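Local coordinates for N-acetyl-beta-D glucosaminidase (Rhizomucor miehei CAU432, PDB 4ZM6), which probably hydrolyses beta-N-acetylglucosaminides through its glycoside hydrolase family 3 part and acetylates glucosamine, using acetyl-CoA, through its GNAT part, at residues S766-T771 against R779-W784; Q740-L745 against Q749-A754; C19-D22 against P26-G29. One frame throughout, in Å; residues are numbered along the deposited sequence.

Interactions 1 and 2 are neighbours within one N-acetyltransferase region, their centres 10 Å apart, and they reach adjacent strands, 763-771 and 751-756, of the same sheet. Interaction 3 belongs to the glycoside hydrolase region on the opposite side of the chain's centre, with nearest atoms about 52 Å from interaction 2 and about 56 Å from interaction 1. Chemistry follows place. Interaction 1 is buried and polar, an arginine tying a loop to a strand carbonyl. Interaction 2, also largely buried, is apolar contact between a helix and a strand. Interaction 3 is only partly buried and joins a loop to a helix start through a threonine methyl.

Interaction 1: S766-T771 against R779-W784; sequences SLILNT and RSDLIW
Asn-770 lays its CB and CG alongside the side chain of Asp-781, the two running past each other in opposite directions. The evidence is a 3.7 Å approach of Asn-770 CG to Asp-781 CB and the same distance from Asn-770 CB to Asp-781 OD2, with the amide and carboxylate planes turned 56° apart. The sole hydrogen bond between the two segments comes from Arg-779, whose NH2 donates to Leu-769 O at 2.9 Å. That oxygen sits at the guanidinium edge, and the donor lies in the carbonyl plane, although the N-H···O angle of 144° is well bent. Bends at chi2 and chi3 fold the arginine chain back, which lets it also hold Asp-781 side-on: NE reaches Asp-781 OD1 at 3.1 Å and NH2 reaches Asp-781 OD2 at 2.9 Å, both from above the carboxylate plane, so the two groups are not coplanar. NH2 thus serves two oxygens, while NH1 forms salt bridges with Asp-747 and Asp-750, and Asp-781 OD1 has a further hydrogen bond from Tyr-653. The CG2 methyl of Ile-768 packs obliquely against the guanidinium, 3.5 Å from Arg-779 NH2. The effect is to fasten the loop between strands 763-771 and 794-802 onto the former strand, which runs antiparallel to strands 751-756 and 794-802, with helix 736-745 touching Ile-768 and helix 811-825 packed against Leu-767 and Leu-769.

Interaction 2: Q740-L745 against Q749-A754; sequences QHHVEL and QDLIVA
Leu-751, at the start of strand 751-756, reaches across to helix 736-745 and meets His-742 and Val-743 there. The order of elements, strand 711-715, two helices, then antiparallel strands 751-756 and 763-771, is consistent with the opening half of a GNAT-type acetyltransferase fold, and this contact ties the second helix down to the strand that follows it. Of the 115 Å² buried between the segments, Leu-751 contributes 60 Å², His-742 28 Å² and Val-743 24 Å². No hydrogen bond crosses, so the contact rests on shape and apolar surface.

The two methyls of Leu-751 divide the work. Its chi2 of -175° stretches the chain from CA to CD1, and this extended end meets the valine, the two side chains crossing at about a right angle. The other methyl, CD2, turns to the histidine, where His-742 CB is 4.2 Å away; it approaches the imidazole obliquely. Because His-742 and Val-743 are consecutive, their side chains leave the helix in different directions, and the two leucine methyls meet one each. The backbones stay well apart, as the 8.4 Å between His-742 CA and Leu-751 CA attests.

Neighbouring elements flank the contact. Leu-724 of helix 721-731 touches Leu-751, and Tyr-725 of the same helix touches Val-743. Backbone hydrogen bonds join Leu-751 to Ile-716 and Ile-752 to Leu-767, fixing the strand between its two neighbours, while Asp-750, just before it, makes a salt bridge with Arg-826. The closest approach between the two segments is from Val-743 CG2 to Leu-751 CD1, at 3.6 Å.

Interaction 3: C19-D22 against P26-G29; sequences CGFD and PTPG
Thr-27 CG2 is the atom that carries this contact: it lies 3.3 Å from Asp-22 O and 4.1 Å from Phe-21 CB. The methyl therefore rests against the backbone and the root of the aromatic side chain, and it stands obliquely to the phenyl ring. No hydrogen bond links the two segments, which together bury 129 Å², and the nearest pair of alpha carbons, Phe-21 CA and Thr-27 CA, is 7.1 Å apart.

The rotation of the threonine explains how one small side chain serves two purposes. With chi1 at 68°, OG1 stands between the backbone N and the carbonyl carbon, and CG2 is anti to that carbon. The hydroxyl is thereby directed at the start of the helix, where it caps the backbone N of Ile-30 as the N-cap group, while the methyl faces the loop.

Further out, the partners of Phe-21 set the position of the loop. Phe-21 O accepts a hydrogen bond from Asn-48 ND2, and the side chain packs on Ile-30, on Ile-42 and Leu-44 of strand 41-44, and on Leu-58 of helix 52-68. Pro-26 also touches Leu-58, so both segments share that helix as a neighbour. The carboxylate end of Asp-22 leads away from Thr-27, toward a long, weak ion pair with Arg-47.

The loop leaves strand 17-19 and enters helix 28-37, which returns to the parallel neighbouring strand 41-44: a beta-alpha-beta crossover, as expected for the TIM-barrel-like N-terminal domain of glycoside hydrolase family 3.

Interaction 1: S766-T771 against R779-W784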
ATOM      1  N   SER A 766       0.593 -26.932  38.165  1.00 47.08           N
ATOM      2  CA  SER A 766       0.147 -27.366  36.848  1.00 46.50           C
ATOM      3  C   SER A 766       1.301 -27.476  35.874  1.00 45.99           C
ATOM      4  O   SER A 766       2.352 -26.889  36.097  1.00 45.80           O
ATOM      5  CB  SER A 766      -0.895 -26.392  36.284  1.00 46.43           C
ATOM      6  OG  SER A 766      -0.281 -25.393  35.496  1.00 46.52           O
ATOM      7  N   LEU A 767       1.095 -28.232  34.798  1.00 47.51           N
ATOM      8  CA  LEU A 767       2.016 -28.233  33.659  1.00 48.42           C
ATOM      9  C   LEU A 767       1.324 -28.713  32.398  1.00 48.65           C
ATOM     10  O   LEU A 767       0.214 -29.232  32.454  1.00 47.93           O
ATOM     11  CB  LEU A 767       3.262 -29.079  33.943  1.00 48.09           C
ATOM     12  CG  LEU A 767       3.086 -30.590  34.124  1.00 48.34           C
ATOM     13  CD1 LEU A 767       2.848 -31.303  32.802  1.00 48.77           C
ATOM     14  CD2 LEU A 767       4.311 -31.175  34.810  1.00 48.01           C
ATOM     15  N   ILE A 768       2.006 -28.540  31.265  1.00 50.03           N
ATOM     16  CA  ILE A 768       1.470 -28.873  29.949  1.00 49.12           C
ATOM     17  C   ILE A 768       2.266 -30.004  29.331  1.00 48.35           C
ATOM     18  O   ILE A 768       3.429 -29.823  28.981  1.00 46.97           O
ATOM     19  CB  ILE A 768       1.532 -27.665  28.987  1.00 50.39           C
ATOM     20  CG1 ILE A 768       0.590 -26.555  29.459  1.00 50.78           C
ATOM     21  CG2 ILE A 768       1.156 -28.082  27.567  1.00 51.37           C
ATOM     22  CD1 ILE A 768       0.841 -25.227  28.779  1.00 51.66           C
ATOM     23  N   LEU A 769       1.626 -31.162  29.188  1.00 48.75           N
ATOM     24  CA  LEU A 769       2.217 -32.290  28.477  1.00 48.15           C
ATOM     25  C   LEU A 769       2.092 -32.100  26.976  1.00 47.61           C
ATOM     26  O   LEU A 769       1.317 -31.268  26.493  1.00 44.75           O
ATOM     27  CB  LEU A 769       1.520 -33.603  28.843  1.00 49.05           C
ATOM     28  CG  LEU A 769       1.728 -34.185  30.236  1.00 50.18           C
ATOM     29  CD1 LEU A 769       0.803 -35.375  30.438  1.00 50.53           C
ATOM     30  CD2 LEU A 769       3.178 -34.594  30.432  1.00 51.03           C
ATOM     31  N   ASN A 770       2.873 -32.890  26.251  1.00 47.07           N
ATOM     32  CA  ASN A 770       2.689 -33.069  24.825  1.00 46.74           C
ATOM     33  C   ASN A 770       3.237 -34.435  24.440  1.00 46.37           C
ATOM     34  O   ASN A 770       4.182 -34.923  25.066  1.00 45.37           O
ATOM     35  CB  ASN A 770       3.388 -31.954  24.041  1.00 47.80           C
ATOM     36  CG  ASN A 770       4.887 -32.157  23.940  1.00 47.31           C
ATOM     37  OD1 ASN A 770       5.649 -31.581  24.711  1.00 50.02           O
ATOM     38  ND2 ASN A 770       5.317 -32.988  22.994  1.00 46.97           N
ATOM     39  N   THR A 771       2.642 -35.050  23.424  1.00 45.33           N
ATOM     40  CA  THR A 771       3.109 -36.340  22.939  1.00 46.10           C
ATOM     41  C   THR A 771       2.816 -36.478  21.452  1.00 46.95           C
ATOM     42  O   THR A 771       1.689 -36.253  21.010  1.00 47.25           O
ATOM     43  CB  THR A 771       2.435 -37.508  23.682  1.00 46.23           C
ATOM     44  OG1 THR A 771       2.671 -37.395  25.091  1.00 46.53           O
ATOM     45  CG2 THR A 771       2.973 -38.844  23.189  1.00 46.45           C
ATOM     46  N   ARG A 779      -0.338 -28.630  17.396  1.00 50.88           N
ATOM     47  CA  ARG A 779       0.573 -28.384  18.501  1.00 50.41           C
ATOM     48  C   ARG A 779       2.003 -28.413  17.977  1.00 49.01           C
ATOM     49  O   ARG A 779       2.426 -29.391  17.360  1.00 49.46           O
ATOM     50  CB  ARG A 779       0.382 -29.424  19.605  1.00 50.89           C
ATOM     51  CG  ARG A 779      -0.981 -29.355  20.276  1.00 51.00           C
ATOM     52  CD  ARG A 779      -1.071 -28.218  21.287  1.00 51.44           C
ATOM     53  NE  ARG A 779      -0.171 -28.416  22.425  1.00 53.06           N
ATOM     54  CZ  ARG A 779      -0.369 -29.282  23.423  1.00 55.12           C
ATOM     55  NH1 ARG A 779      -1.441 -30.070  23.453  1.00 53.90           N
ATOM     56  NH2 ARG A 779       0.527 -29.377  24.402  1.00 57.12           N
ATOM     57  N   SER A 780       2.732 -27.326  18.216  1.00 47.91           N
ATOM     58  CA  SER A 780       4.111 -27.190  17.766  1.00 46.86           C
ATOM     59  C   SER A 780       5.089 -27.285  18.938  1.00 47.85           C
ATOM     60  O   SER A 780       6.256 -26.919  18.794  1.00 48.16           O
ATOM     61  CB  SER A 780       4.283 -25.864  17.024  1.00 46.68           C
ATOM     62  OG  SER A 780       3.667 -24.801  17.734  1.00 48.18           O
ATOM     63  N   ASP A 781       4.616 -27.784  20.086  1.00 47.43           N
ATOM     64  CA  ASP A 781       5.468 -28.005  21.272  1.00 45.45           C
ATOM     65  C   ASP A 781       6.739 -28.752  20.883  1.00 43.69           C
ATOM     66  O   ASP A 781       7.860 -28.319  21.183  1.00 40.95           O
ATOM     67  CB  ASP A 781       4.738 -28.822  22.353  1.00 44.97           C
ATOM     68  CG  ASP A 781       3.478 -28.139  22.876  1.00 45.70           C
ATOM     69  OD1 ASP A 781       2.741 -27.535  22.072  1.00 46.26           O
ATOM     70  OD2 ASP A 781       3.206 -28.233  24.093  1.00 45.62           O
ATOM     71  N   LEU A 782       6.551 -29.878  20.204  1.00 41.43           N
ATOM     72  CA  LEU A 782       7.660 -30.692  19.757  1.00 42.21           C
ATOM     73  C   LEU A 782       7.565 -30.871  18.255  1.00 43.02           C
ATOM     74  O   LEU A 782       6.620 -31.475  17.757  1.00 45.70           O
ATOM     75  CB  LEU A 782       7.646 -32.047  20.468  1.00 41.98           C
ATOM     76  CG  LEU A 782       8.690 -33.085  20.047  1.00 42.52           C
ATOM     77  CD1 LEU A 782      10.105 -32.609  20.347  1.00 43.17           C
ATOM     78  CD2 LEU A 782       8.420 -34.409  20.745  1.00 42.17           C
ATOM     79  N   ILE A 783       8.540 -30.321  17.540  1.00 44.45           N
ATOM     80  CA  ILE A 783       8.622 -30.476  16.088  1.00 44.43           C
ATOM     81  C   ILE A 783       9.831 -31.323  15.681  1.00 45.18           C
ATOM     82  O   ILE A 783       9.979 -31.675  14.508  1.00 45.84           O
ATOM     83  CB  ILE A 783       8.674 -29.107  15.370  1.00 43.91           C
ATOM     84  CG1 ILE A 783       9.946 -28.326  15.736  1.00 45.67           C
ATOM     85  CG2 ILE A 783       7.446 -28.280  15.715  1.00 42.94           C
ATOM     86  CD1 ILE A 783      10.167 -27.076  14.909  1.00 45.68           C
ATOM     87  N   TRP A 784      10.679 -31.667  16.644  1.00 44.61           N
ATOM     88  CA  TRP A 784      11.945 -32.323  16.349  1.00 46.48           C
ATOM     89  C   TRP A 784      11.783 -33.841  16.382  1.00 48.28           C
ATOM     90  O   TRP A 784      12.510 -34.538  17.094  1.00 49.17           O
ATOM     91  CB  TRP A 784      13.015 -31.875  17.355  1.00 45.51           C
ATOM     92  CG  TRP A 784      13.159 -30.386  17.456  1.00 43.70           C
ATOM     93  CD1 TRP A 784      12.971 -29.613  18.569  1.00 42.63           C
ATOM     94  CD2 TRP A 784      13.511 -29.492  16.402  1.00 42.61           C
ATOM     95  NE1 TRP A 784      13.184 -28.293  18.269  1.00 41.48           N
ATOM     96  CE2 TRP A 784      13.520 -28.191  16.944  1.00 42.35           C
ATOM     97  CE3 TRP A 784      13.826 -29.663  15.049  1.00 43.24           C
ATOM     98  CZ2 TRP A 784      13.830 -27.065  16.177  1.00 42.70           C
ATOM     99  CZ3 TRP A 784      14.136 -28.536  14.285  1.00 42.62           C
ATOM    100  CH2 TRP A 784      14.131 -27.257  14.853  1.00 41.88           C
TER

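Interaction 2: Q740-L745 against Q749-A754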
ATOM      1  N   GLN A 740      -4.648 -21.461  27.277  1.00 47.91           N
ATOM      2  CA  GLN A 740      -5.839 -21.103  26.495  1.00 47.98           C
ATOM      3  C   GLN A 740      -5.774 -21.599  25.048  1.00 47.92           C
ATOM      4  O   GLN A 740      -6.794 -21.982  24.466  1.00 48.35           O
ATOM      5  CB  GLN A 740      -6.043 -19.587  26.489  1.00 47.49           C
ATOM      6  CG  GLN A 740      -6.588 -19.032  27.795  1.00 49.11           C
ATOM      7  CD  GLN A 740      -6.711 -17.521  27.786  1.00 49.38           C
ATOM      8  OE1 GLN A 740      -6.001 -16.839  27.051  1.00 51.17           O
ATOM      9  NE2 GLN A 740      -7.612 -16.991  28.608  1.00 49.04           N
ATOM     10  N   HIS A 741      -4.581 -21.574  24.469  1.00 46.70           N
ATOM     11  CA  HIS A 741      -4.402 -21.976  23.081  1.00 46.40           C
ATOM     12  C   HIS A 741      -4.697 -23.471  22.925  1.00 48.35           C
ATOM     13  O   HIS A 741      -5.392 -23.879  21.991  1.00 48.60           O
ATOM     14  CB  HIS A 741      -2.990 -21.620  22.613  1.00 43.44           C
ATOM     15  CG  HIS A 741      -2.574 -22.298  21.351  1.00 42.49           C
ATOM     16  ND1 HIS A 741      -2.201 -23.623  21.313  1.00 44.14           N
ATOM     17  CD2 HIS A 741      -2.440 -21.833  20.089  1.00 43.81           C
ATOM     18  CE1 HIS A 741      -1.862 -23.951  20.080  1.00 44.80           C
ATOM     19  NE2 HIS A 741      -1.997 -22.882  19.317  1.00 45.58           N
ATOM     20  N   HIS A 742      -4.177 -24.269  23.856  1.00 49.37           N
ATOM     21  CA  HIS A 742      -4.408 -25.714  23.859  1.00 50.61           C
ATOM     22  C   HIS A 742      -5.884 -26.049  24.118  1.00 50.84           C
ATOM     23  O   HIS A 742      -6.455 -26.911  23.451  1.00 49.73           O
ATOM     24  CB  HIS A 742      -3.524 -26.407  24.897  1.00 51.27           C
ATOM     25  CG  HIS A 742      -2.066 -26.092  24.760  1.00 53.47           C
ATOM     26  ND1 HIS A 742      -1.461 -25.870  23.542  1.00 54.22           N
ATOM     27  CD2 HIS A 742      -1.087 -25.976  25.689  1.00 53.57           C
ATOM     28  CE1 HIS A 742      -0.178 -25.623  23.725  1.00 53.84           C
ATOM     29  NE2 HIS A 742       0.076 -25.684  25.019  1.00 54.61           N
ATOM     30  N   VAL A 743      -6.504 -25.360  25.070  1.00 49.40           N
ATOM     31  CA  VAL A 743      -7.920 -25.574  25.348  1.00 48.82           C
ATOM     32  C   VAL A 743      -8.769 -25.341  24.098  1.00 47.67           C
ATOM     33  O   VAL A 743      -9.734 -26.072  23.873  1.00 46.97           O
ATOM     34  CB  VAL A 743      -8.418 -24.693  26.516  1.00 49.54           C
ATOM     35  CG1 VAL A 743      -9.940 -24.635  26.561  1.00 49.61           C
ATOM     36  CG2 VAL A 743      -7.873 -25.226  27.833  1.00 50.22           C
ATOM     37  N   GLU A 744      -8.406 -24.350  23.284  1.00 45.32           N
ATOM     38  CA  GLU A 744      -9.139 -24.077  22.044  1.00 43.71           C
ATOM     39  C   GLU A 744      -9.100 -25.291  21.124  1.00 44.40           C
ATOM     40  O   GLU A 744     -10.085 -25.576  20.449  1.00 46.19           O
ATOM     41  CB  GLU A 744      -8.573 -22.846  21.335  1.00 43.69           C
ATOM     42  CG  GLU A 744      -9.438 -22.293  20.209  1.00 42.13           C
ATOM     43  CD  GLU A 744      -9.238 -23.010  18.888  1.00 43.11           C
ATOM     44  OE1 GLU A 744      -8.091 -23.401  18.570  1.00 42.37           O
ATOM     45  OE2 GLU A 744     -10.240 -23.189  18.159  1.00 44.52           O
ATOM     46  N   LEU A 745      -7.969 -26.001  21.116  1.00 44.80           N
ATOM     47  CA  LEU A 745      -7.814 -27.243  20.350  1.00 46.20           C
ATOM     48  C   LEU A 745      -8.405 -28.498  21.024  1.00 48.64           C
ATOM     49  O   LEU A 745      -8.461 -29.563  20.403  1.00 48.76           O
ATOM     50  CB  LEU A 745      -6.333 -27.509  20.076  1.00 47.74           C
ATOM     51  CG  LEU A 745      -5.545 -26.501  19.235  1.00 48.91           C
ATOM     52  CD1 LEU A 745      -4.130 -27.017  19.035  1.00 49.04           C
ATOM     53  CD2 LEU A 745      -6.201 -26.241  17.887  1.00 49.45           C
ATOM     54  N   GLN A 749      -6.267 -33.530  27.728  1.00 45.96           N
ATOM     55  CA  GLN A 749      -5.500 -34.652  28.268  1.00 47.54           C
ATOM     56  C   GLN A 749      -4.043 -34.292  28.531  1.00 47.25           C
ATOM     57  O   GLN A 749      -3.343 -35.021  29.227  1.00 48.43           O
ATOM     58  CB  GLN A 749      -5.619 -35.904  27.377  1.00 50.29           C
ATOM     59  CG  GLN A 749      -4.625 -36.035  26.226  1.00 52.17           C
ATOM     60  CD  GLN A 749      -4.875 -35.046  25.114  1.00 53.28           C
ATOM     61  OE1 GLN A 749      -5.601 -34.071  25.295  1.00 55.01           O
ATOM     62  NE2 GLN A 749      -4.272 -35.288  23.954  1.00 53.71           N
ATOM     63  N   ASP A 750      -3.591 -33.172  27.973  1.00 47.12           N
ATOM     64  CA  ASP A 750      -2.234 -32.684  28.188  1.00 45.85           C
ATOM     65  C   ASP A 750      -2.133 -31.680  29.347  1.00 44.34           C
ATOM     66  O   ASP A 750      -1.034 -31.364  29.800  1.00 45.29           O
ATOM     67  CB  ASP A 750      -1.705 -32.048  26.896  1.00 47.12           C
ATOM     68  CG  ASP A 750      -1.363 -33.082  25.824  1.00 49.20           C
ATOM     69  OD1 ASP A 750      -1.184 -34.271  26.171  1.00 49.49           O
ATOM     70  OD2 ASP A 750      -1.270 -32.702  24.629  1.00 48.53           O
ATOM     71  N   LEU A 751      -3.263 -31.181  29.833  1.00 42.43           N
ATOM     72  CA  LEU A 751      -3.249 -30.191  30.901  1.00 42.86           C
ATOM     73  C   LEU A 751      -3.373 -30.892  32.245  1.00 44.17           C
ATOM     74  O   LEU A 751      -4.470 -31.254  32.675  1.00 42.78           O
ATOM     75  CB  LEU A 751      -4.373 -29.172  30.711  1.00 43.44           C
ATOM     76  CG  LEU A 751      -4.506 -28.609  29.293  1.00 43.56           C
ATOM     77  CD1 LEU A 751      -5.562 -27.517  29.259  1.00 44.83           C
ATOM     78  CD2 LEU A 751      -3.175 -28.092  28.772  1.00 43.10           C
ATOM     79  N   ILE A 752      -2.228 -31.092  32.888  1.00 46.60           N
ATOM     80  CA  ILE A 752      -2.150 -31.761  34.178  1.00 47.88           C
ATOM     81  C   ILE A 752      -2.078 -30.733  35.292  1.00 47.81           C
ATOM     82  O   ILE A 752      -1.404 -29.718  35.170  1.00 47.88           O
ATOM     83  CB  ILE A 752      -0.896 -32.653  34.263  1.00 49.69           C
ATOM     84  CG1 ILE A 752      -0.858 -33.631  33.087  1.00 51.43           C
ATOM     85  CG2 ILE A 752      -0.852 -33.405  35.588  1.00 50.48           C
ATOM     86  CD1 ILE A 752      -2.116 -34.464  32.936  1.00 52.39           C
ATOM     87  N   VAL A 753      -2.775 -31.019  36.382  1.00 48.48           N
ATOM     88  CA  VAL A 753      -2.747 -30.176  37.558  1.00 49.82           C
ATOM     89  C   VAL A 753      -2.480 -31.035  38.778  1.00 50.26           C
ATOM     90  O   VAL A 753      -2.813 -32.221  38.790  1.00 48.49           O
ATOM     91  CB  VAL A 753      -4.078 -29.427  37.768  1.00 51.06           C
ATOM     92  CG1 VAL A 753      -4.258 -28.353  36.709  1.00 51.79           C
ATOM     93  CG2 VAL A 753      -5.260 -30.390  37.766  1.00 51.16           C
ATOM     94  N   ALA A 754      -1.859 -30.426  39.786  1.00 50.90           N
ATOM     95  CA  ALA A 754      -1.774 -31.001  41.119  1.00 50.13           C
ATOM     96  C   ALA A 754      -2.878 -30.376  41.960  1.00 50.49           C
ATOM     97  O   ALA A 754      -3.108 -29.168  41.871  1.00 50.06           O
ATOM     98  CB  ALA A 754      -0.415 -30.724  41.735  1.00 49.18           C
TER

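Interaction 3: C19-D22 against P26-G29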
ATOM      1  N   CYS A  19      14.715  30.080  20.502  1.00 93.86           N
ATOM      2  CA  CYS A  19      15.578  31.202  20.135  1.00 93.27           C
ATOM      3  C   CYS A  19      17.050  30.871  20.352  1.00 92.16           C
ATOM      4  O   CYS A  19      17.404  30.173  21.304  1.00 87.82           O
ATOM      5  CB  CYS A  19      15.196  32.436  20.957  1.00 95.72           C
ATOM      6  SG  CYS A  19      13.411  32.690  21.154  1.00 98.79           S
ATOM      7  N   GLY A  20      17.899  31.387  19.464  1.00 93.62           N
ATOM      8  CA  GLY A  20      19.339  31.134  19.517  1.00 95.48           C
ATOM      9  C   GLY A  20      20.138  32.286  20.098  1.00 98.28           C
ATOM     10  O   GLY A  20      19.590  33.160  20.778  1.00 98.19           O
ATOM     11  N   PHE A  21      21.442  32.270  19.833  1.00100.56           N
ATOM     12  CA  PHE A  21      22.369  33.309  20.292  1.00 99.94           C
ATOM     13  C   PHE A  21      23.749  33.092  19.666  1.00 99.81           C
ATOM     14  O   PHE A  21      23.944  32.154  18.887  1.00 97.65           O
ATOM     15  CB  PHE A  21      22.478  33.320  21.827  1.00 99.03           C
ATOM     16  CG  PHE A  21      22.990  32.033  22.413  1.00102.04           C
ATOM     17  CD1 PHE A  21      24.354  31.770  22.472  1.00101.57           C
ATOM     18  CD2 PHE A  21      22.111  31.084  22.913  1.00103.88           C
ATOM     19  CE1 PHE A  21      24.830  30.588  23.012  1.00100.20           C
ATOM     20  CE2 PHE A  21      22.582  29.898  23.457  1.00102.65           C
ATOM     21  CZ  PHE A  21      23.943  29.650  23.506  1.00100.78           C
ATOM     22  N   ASP A  22      24.696  33.963  20.011  1.00101.84           N
ATOM     23  CA  ASP A  22      26.079  33.846  19.548  1.00 99.90           C
ATOM     24  C   ASP A  22      27.023  33.609  20.729  1.00100.32           C
ATOM     25  O   ASP A  22      26.725  33.997  21.861  1.00 99.62           O
ATOM     26  CB  ASP A  22      26.486  35.114  18.790  1.00 97.32           C
ATOM     27  CG  ASP A  22      27.525  34.846  17.714  1.00 96.15           C
ATOM     28  OD1 ASP A  22      28.495  34.108  17.989  1.00 95.03           O
ATOM     29  OD2 ASP A  22      27.371  35.375  16.592  1.00 92.70           O
ATOM     30  N   PRO A  26      26.264  31.656  27.782  1.00 92.85           N
ATOM     31  CA  PRO A  26      25.033  32.449  27.649  1.00 96.84           C
ATOM     32  C   PRO A  26      25.264  33.951  27.514  1.00103.49           C
ATOM     33  O   PRO A  26      26.093  34.510  28.231  1.00109.34           O
ATOM     34  CB  PRO A  26      24.285  32.157  28.954  1.00 95.46           C
ATOM     35  CG  PRO A  26      24.761  30.808  29.360  1.00 93.57           C
ATOM     36  CD  PRO A  26      26.206  30.765  28.958  1.00 93.05           C
ATOM     37  N   THR A  27      24.533  34.588  26.600  1.00108.84           N
ATOM     38  CA  THR A  27      24.568  36.045  26.455  1.00110.69           C
ATOM     39  C   THR A  27      23.630  36.663  27.494  1.00113.62           C
ATOM     40  O   THR A  27      22.790  35.958  28.063  1.00114.38           O
ATOM     41  CB  THR A  27      24.133  36.500  25.040  1.00108.23           C
ATOM     42  OG1 THR A  27      22.738  36.232  24.845  1.00109.24           O
ATOM     43  CG2 THR A  27      24.950  35.791  23.960  1.00104.08           C
ATOM     44  N   PRO A  28      23.770  37.979  27.756  1.00116.20           N
ATOM     45  CA  PRO A  28      22.779  38.655  28.604  1.00117.49           C
ATOM     46  C   PRO A  28      21.372  38.619  27.998  1.00120.23           C
ATOM     47  O   PRO A  28      20.383  38.631  28.736  1.00117.79           O
ATOM     48  CB  PRO A  28      23.300  40.098  28.683  1.00116.66           C
ATOM     49  CG  PRO A  28      24.261  40.239  27.550  1.00115.87           C
ATOM     50  CD  PRO A  28      24.870  38.883  27.379  1.00114.69           C
ATOM     51  N   GLY A  29      21.301  38.573  26.667  1.00121.09           N
ATOM     52  CA  GLY A  29      20.042  38.459  25.935  1.00119.25           C
ATOM     53  C   GLY A  29      19.190  37.264  26.326  1.00118.37           C
ATOM     54  O   GLY A  29      18.098  37.432  26.875  1.00114.93           O
TER